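Local coordinates for protein (auracyanin) (Chloroflexus aurantiacus, PDB 1QHQ) that carries electrons through a single type I blue copper site, probably as a soluble acceptor for the membrane-bound alternative complex III, at residues V19-A24 with F30-L35; T97-A102 with C122-H127. All blocks are in the same frame, centred on the assembly; numbering follows the deposited sequence. Where two conformers were deposited one is given.

Contact 1 of 2, residues V19-A24 with F30-L35; sequences VEVRAA and FAQTSL
Phe30 meets the end of strand 17-22 in two ways. Its backbone forms a single beta bridge with Ala23, the two CA atoms 4.5 Å apart, while its ring runs inward and takes CG1 of Val21 obliquely, CD1 to CG1 3.7 Å. The carbonyl oxygen of Arg22 lies near the ring plane at the edge. Trp59 and Tyr120 meet the same ring edge-to-face, and it also touches the copper ligands Cys122 and Met132.

Ala31 supplies the backbone bond that closes the loop: its N donates to Arg22 O at 2.8 Å, nearly straight, with its methyl packed against that same oxygen.

Gln32 then replaces a backbone partner with a side-chain one. A bend at chi2 (79°) folds the chain back, bringing OE1 to Arg22 N at 2.8 Å; the N-H points almost directly at the oxygen (169°) but is tilted 22° from the amide's carbonyl plane. Arg22 is therefore gripped at both N and O, by the amide of Gln32 and the backbone of Ala31, while its side chain leads away from the contact. The carbonyl of Gln32 is bonded to the hydroxyl of Tyr120.

At Leu35, where strand 34-38 is under way, the backbones have parted and only side chains bridge the gap. The branches divide the work: CD1 reaches CG2 of Val21 and CD2 reaches CG2 of Val19, each at 3.9 Å. Strand 17-22 pairs with 42-49 and strand 34-38 with 133-139, so this is a loop crossing between the two sheets of the cupredoxin beta-sandwich, bonded at its copper end and filled by aliphatic packing farther along.

Contact 2 of 2, residues T97-A102 with C122-H127; sequences TAMLNA and CTFPGH. With CU (copper (II) ion), chain B.
One methionine makes nearly the whole contact: Met99 reaches across to the copper-binding loop of this cupredoxin without a single hydrogen bond between the two segments. Its sulfur comes to the edge of the Phe124 ring, a Met-aromatic contact with SD 3.8 Å from CD1 and 76° off the ring normal, and the two side chains cross at about a right angle. CG stands anti to the backbone N (chi1 -175°), sending the chain toward the loop; bends at chi2 and chi3 then curl the methyl against the loop backbone, where CE lies 3.6 Å from Phe124 N and also brushes Thr123. With an alanine here, the edge of the Phe124 ring and the backbone beside it would probably lose their apolar cover from segment 97-102, leaving the ring freer to shift.

The backbone N that CE touches lies in the second shell of the metal. Phe124 N donates to the ligand sulfur Cys122 SG at 3.4 Å, the N-H aimed closely at it (164°), a bond that probably takes up some of the negative charge on the sulfur and may bear on the copper potential. On the ligand side, CB of Phe124 sits over one face of the His127 imidazole, offset toward its rim. Pro125 CD lies similarly over a face of the Phe124 ring, and Phe84 meets that ring edge-to-face. Thr123 is held by its hydroxyl to the carbonyl of Phe84 and by its N to the side chain of Asn58.

His127 N bonds back to Phe124 O, closing a turn between the ligands Cys122 and His127. His57 and Met132 complete the type I site, in which the copper ion is bound by Cys122 SG at 2.2 Å and by His127 ND1 at 2.0 Å.

Overall arrangement
From the N terminus, strand 17-22 runs into contact 1, which closes a short loop with only five residues between its segments and brings the chain over to strand 34-38 in the other sheet. The chain then passes through 42-49, the ligand His57 and helix 66-77 before contact 2 opens. That second contact spans strands 104-111 and 116-121, joining the loop after 93-96 to the copper loop before 133-139. The two closures follow in series and neither encloses the other. Their centres are 14 Å apart, yet they meet at the metal site, where Phe30 CZ packs 3.8 Å from Cys122 N.

Contact 1 of 2, residues V19-A24 with F30-L35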
loop_
_atom_site.group_PDB
_atom_site.type_symbol
_atom_site.label_atom_id
_atom_site.label_comp_id
_atom_site.label_asym_id
_atom_site.label_seq_id
_atom_site.Cartn_x
_atom_site.Cartn_y
_atom_site.Cartn_z
ATOM N N VAL A 19 -7.202 -10.156 -1.498
ATOM C CA VAL A 19 -7.268 -9.846 -0.035
ATOM C C VAL A 19 -7.852 -8.435 0.128
ATOM O O VAL A 19 -7.504 -7.547 -0.653
ATOM C CB VAL A 19 -5.886 -9.935 0.600
ATOM C CG1 VAL A 19 -4.879 -9.044 -0.125
ATOM C CG2 VAL A 19 -5.931 -9.500 2.079
ATOM N N GLU A 20 -8.710 -8.273 1.105
ATOM C CA GLU A 20 -9.352 -6.965 1.350
ATOM C C GLU A 20 -8.604 -6.222 2.471
ATOM O O GLU A 20 -8.333 -6.822 3.500
ATOM C CB GLU A 20 -10.768 -7.207 1.924
ATOM C CG GLU A 20 -11.856 -7.275 0.898
ATOM C CD GLU A 20 -12.725 -6.040 0.808
ATOM O OE1 GLU A 20 -13.084 -5.436 1.839
ATOM O OE2 GLU A 20 -13.089 -5.678 -0.336
ATOM N N VAL A 21 -8.323 -4.955 2.233
ATOM C CA VAL A 21 -7.814 -4.115 3.358
ATOM C C VAL A 21 -8.803 -2.960 3.506
ATOM O O VAL A 21 -9.269 -2.445 2.490
ATOM C CB VAL A 21 -6.425 -3.595 3.035
ATOM C CG1 VAL A 21 -5.982 -2.495 4.005
ATOM C CG2 VAL A 21 -5.422 -4.742 3.050
ATOM N N ARG A 22 -9.048 -2.550 4.736
ATOM C CA ARG A 22 -9.950 -1.416 4.967
ATOM C C ARG A 22 -9.164 -0.376 5.822
ATOM O O ARG A 22 -8.281 -0.760 6.576
ATOM C CB ARG A 22 -11.219 -1.765 5.726
ATOM C CG ARG A 22 -11.987 -2.959 5.266
ATOM C CD ARG A 22 -13.235 -2.696 4.479
ATOM N NE ARG A 22 -13.862 -3.957 4.029
ATOM C CZ ARG A 22 -15.135 -4.273 4.211
ATOM N NH1 ARG A 22 -15.966 -3.441 4.828
ATOM N NH2 ARG A 22 -15.616 -5.448 3.771
ATOM N N ALA A 23 -9.686 0.836 5.746
ATOM C CA ALA A 23 -9.144 1.897 6.633
ATOM C C ALA A 23 -9.839 1.821 7.973
ATOM O O ALA A 23 -10.973 1.318 8.080
ATOM C CB ALA A 23 -9.395 3.246 5.962
ATOM N N ALA A 24 -9.137 2.238 9.036
ATOM C CA ALA A 24 -9.907 2.438 10.311
ATOM C C ALA A 24 -10.882 3.601 10.026
ATOM O O ALA A 24 -10.524 4.510 9.278
ATOM C CB ALA A 24 -8.941 2.838 11.406
ATOM N N PHE A 30 -4.651 1.442 9.179
ATOM C CA PHE A 30 -5.386 0.371 8.475
ATOM C C PHE A 30 -6.166 -0.398 9.538
ATOM O O PHE A 30 -5.675 -0.589 10.656
ATOM C CB PHE A 30 -4.364 -0.559 7.809
ATOM C CG PHE A 30 -3.608 0.068 6.692
ATOM C CD1 PHE A 30 -4.224 0.361 5.470
ATOM C CD2 PHE A 30 -2.270 0.426 6.838
ATOM C CE1 PHE A 30 -3.538 0.982 4.472
ATOM C CE2 PHE A 30 -1.580 1.062 5.839
ATOM C CZ PHE A 30 -2.202 1.329 4.609
ATOM N N ALA A 31 -7.289 -1.015 9.132
ATOM C CA ALA A 31 -8.011 -1.887 10.055
ATOM C C ALA A 31 -7.226 -3.178 10.277
ATOM O O ALA A 31 -7.234 -3.753 11.347
ATOM C CB ALA A 31 -9.413 -2.176 9.549
ATOM N N GLN A 32 -6.509 -3.598 9.227
ATOM C CA GLN A 32 -5.638 -4.780 9.312
ATOM C C GLN A 32 -4.180 -4.308 9.481
ATOM O O GLN A 32 -3.626 -3.751 8.534
ATOM C CB GLN A 32 -5.717 -5.549 7.959
ATOM C CG GLN A 32 -7.053 -6.189 7.692
ATOM C CD GLN A 32 -8.122 -5.231 7.195
ATOM O OE1 GLN A 32 -7.839 -4.150 6.711
ATOM N NE2 GLN A 32 -9.386 -5.617 7.340
ATOM N N THR A 33 -3.555 -4.659 10.594
ATOM C CA THR A 33 -2.155 -4.253 10.787
ATOM C C THR A 33 -1.194 -5.400 10.526
ATOM O O THR A 33 0.018 -5.224 10.555
ATOM C CB THR A 33 -1.924 -3.727 12.215
ATOM O OG1 THR A 33 -2.283 -4.754 13.141
ATOM C CG2 THR A 33 -2.803 -2.491 12.443
ATOM N N SER A 34 -1.772 -6.563 10.151
ATOM C CA SER A 34 -0.934 -7.646 9.645
ATOM C C SER A 34 -1.630 -8.348 8.467
ATOM O O SER A 34 -2.819 -8.488 8.383
ATOM C CB SER A 34 -0.536 -8.632 10.710
ATOM O OG SER A 34 -1.509 -9.596 10.950
ATOM N N LEU A 35 -0.779 -8.737 7.496
ATOM C CA LEU A 35 -1.273 -9.524 6.367
ATOM C C LEU A 35 -0.276 -10.706 6.192
ATOM O O LEU A 35 0.861 -10.557 6.582
ATOM C CB LEU A 35 -1.242 -8.693 5.078
ATOM C CG LEU A 35 -2.314 -7.587 4.990
ATOM C CD1 LEU A 35 -2.118 -6.743 3.755
ATOM C CD2 LEU A 35 -3.719 -8.179 5.031
#

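Contact 2 of 2, residues T97-A102 with C122-H127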
loop_
_atom_site.group_PDB
_atom_site.type_symbol
_atom_site.label_atom_id
_atom_site.label_comp_id
_atom_site.label_asym_id
_atom_site.label_seq_id
_atom_site.Cartn_x
_atom_site.Cartn_y
_atom_site.Cartn_z
ATOM N N THR A 97 -1.791 1.081 -4.301
ATOM C CA THR A 97 -3.064 1.497 -4.894
ATOM C C THR A 97 -2.952 3.025 -5.169
ATOM O O THR A 97 -2.133 3.685 -4.535
ATOM C CB THR A 97 -4.251 1.309 -3.963
ATOM O OG1 THR A 97 -4.108 2.179 -2.804
ATOM C CG2 THR A 97 -4.379 -0.091 -3.403
ATOM N N ALA A 98 -3.877 3.508 -5.962
ATOM C CA ALA A 98 -4.088 4.954 -6.069
ATOM C C ALA A 98 -4.436 5.488 -4.666
ATOM O O ALA A 98 -4.817 4.795 -3.749
ATOM C CB ALA A 98 -5.273 5.190 -6.996
ATOM N N MET A 99 -4.351 6.829 -4.597
ATOM C CA MET A 99 -4.756 7.515 -3.357
ATOM C C MET A 99 -6.278 7.719 -3.414
ATOM O O MET A 99 -6.761 8.247 -4.418
ATOM C CB MET A 99 -4.021 8.859 -3.319
ATOM C CG MET A 99 -4.267 9.606 -1.999
ATOM S SD MET A 99 -3.621 8.729 -0.580
ATOM C CE MET A 99 -1.875 8.831 -0.833
ATOM N N LEU A 100 -6.974 7.194 -2.443
ATOM C CA LEU A 100 -8.415 7.078 -2.478
ATOM C C LEU A 100 -9.090 8.109 -1.569
ATOM O O LEU A 100 -8.723 8.231 -0.408
ATOM C CB LEU A 100 -8.810 5.669 -1.928
ATOM C CG LEU A 100 -8.130 4.530 -2.721
ATOM C CD1 LEU A 100 -8.481 3.204 -2.076
ATOM C CD2 LEU A 100 -8.571 4.541 -4.178
ATOM N N ASN A 101 -10.098 8.786 -2.113
ATOM C CA ASN A 101 -10.852 9.738 -1.265
ATOM C C ASN A 101 -11.657 8.907 -0.291
ATOM O O ASN A 101 -11.888 7.687 -0.544
ATOM C CB ASN A 101 -11.794 10.542 -2.177
ATOM C CG ASN A 101 -11.078 11.427 -3.162
ATOM O OD1 ASN A 101 -10.012 11.967 -2.906
ATOM N ND2 ASN A 101 -11.609 11.517 -4.400
ATOM N N ALA A 102 -12.090 9.454 0.832
ATOM C CA ALA A 102 -13.010 8.730 1.689
ATOM C C ALA A 102 -14.244 8.305 0.856
ATOM O O ALA A 102 -14.790 9.115 0.091
ATOM C CB ALA A 102 -13.500 9.677 2.811
ATOM N N CYS A 122 0.705 3.802 4.414
ATOM C CA CYS A 122 -0.041 4.778 3.633
ATOM C C CYS A 122 0.922 5.969 3.414
ATOM O O CYS A 122 1.625 6.311 4.374
ATOM C CB CYS A 122 -1.280 5.215 4.359
ATOM S SG CYS A 122 -2.121 6.625 3.564
ATOM N N THR A 123 0.987 6.504 2.229
ATOM C CA THR A 123 1.882 7.616 1.960
ATOM C C THR A 123 1.203 8.982 1.954
ATOM O O THR A 123 1.929 9.952 1.672
ATOM C CB THR A 123 2.691 7.444 0.683
ATOM O OG1 THR A 123 1.864 7.266 -0.467
ATOM C CG2 THR A 123 3.628 6.237 0.860
ATOM N N PHE A 124 -0.062 9.054 2.313
ATOM C CA PHE A 124 -0.637 10.455 2.387
ATOM C C PHE A 124 0.158 11.182 3.481
ATOM O O PHE A 124 0.439 10.606 4.509
ATOM C CB PHE A 124 -2.100 10.338 2.792
ATOM C CG PHE A 124 -2.767 11.684 2.535
ATOM C CD1 PHE A 124 -3.133 12.056 1.271
ATOM C CD2 PHE A 124 -2.841 12.583 3.596
ATOM C CE1 PHE A 124 -3.675 13.316 1.045
ATOM C CE2 PHE A 124 -3.370 13.843 3.365
ATOM C CZ PHE A 124 -3.777 14.209 2.097
ATOM N N PRO A 125 0.543 12.420 3.216
ATOM C CA PRO A 125 1.367 13.181 4.162
ATOM C C PRO A 125 0.971 13.034 5.595
ATOM O O PRO A 125 -0.167 13.212 6.001
ATOM C CB PRO A 125 1.172 14.632 3.693
ATOM C CG PRO A 125 0.923 14.514 2.241
ATOM C CD PRO A 125 0.155 13.211 2.046
ATOM N N GLY A 126 1.963 12.638 6.448
ATOM C CA GLY A 126 1.713 12.452 7.844
ATOM C C GLY A 126 1.221 11.133 8.327
ATOM O O GLY A 126 1.333 10.784 9.514
ATOM N N HIS A 127 0.547 10.322 7.468
ATOM C CA HIS A 127 -0.070 9.107 7.948
ATOM C C HIS A 127 0.926 8.037 8.372
ATOM O O HIS A 127 0.715 7.406 9.402
ATOM C CB HIS A 127 -0.996 8.573 6.812
ATOM C CG HIS A 127 -2.202 9.456 6.665
ATOM N ND1 HIS A 127 -3.345 9.010 5.982
ATOM C CD2 HIS A 127 -2.509 10.689 7.096
ATOM C CE1 HIS A 127 -4.287 9.960 6.043
ATOM N NE2 HIS A 127 -3.802 10.948 6.704
HETATM CU CU CU B . -3.643 7.246 5.017
#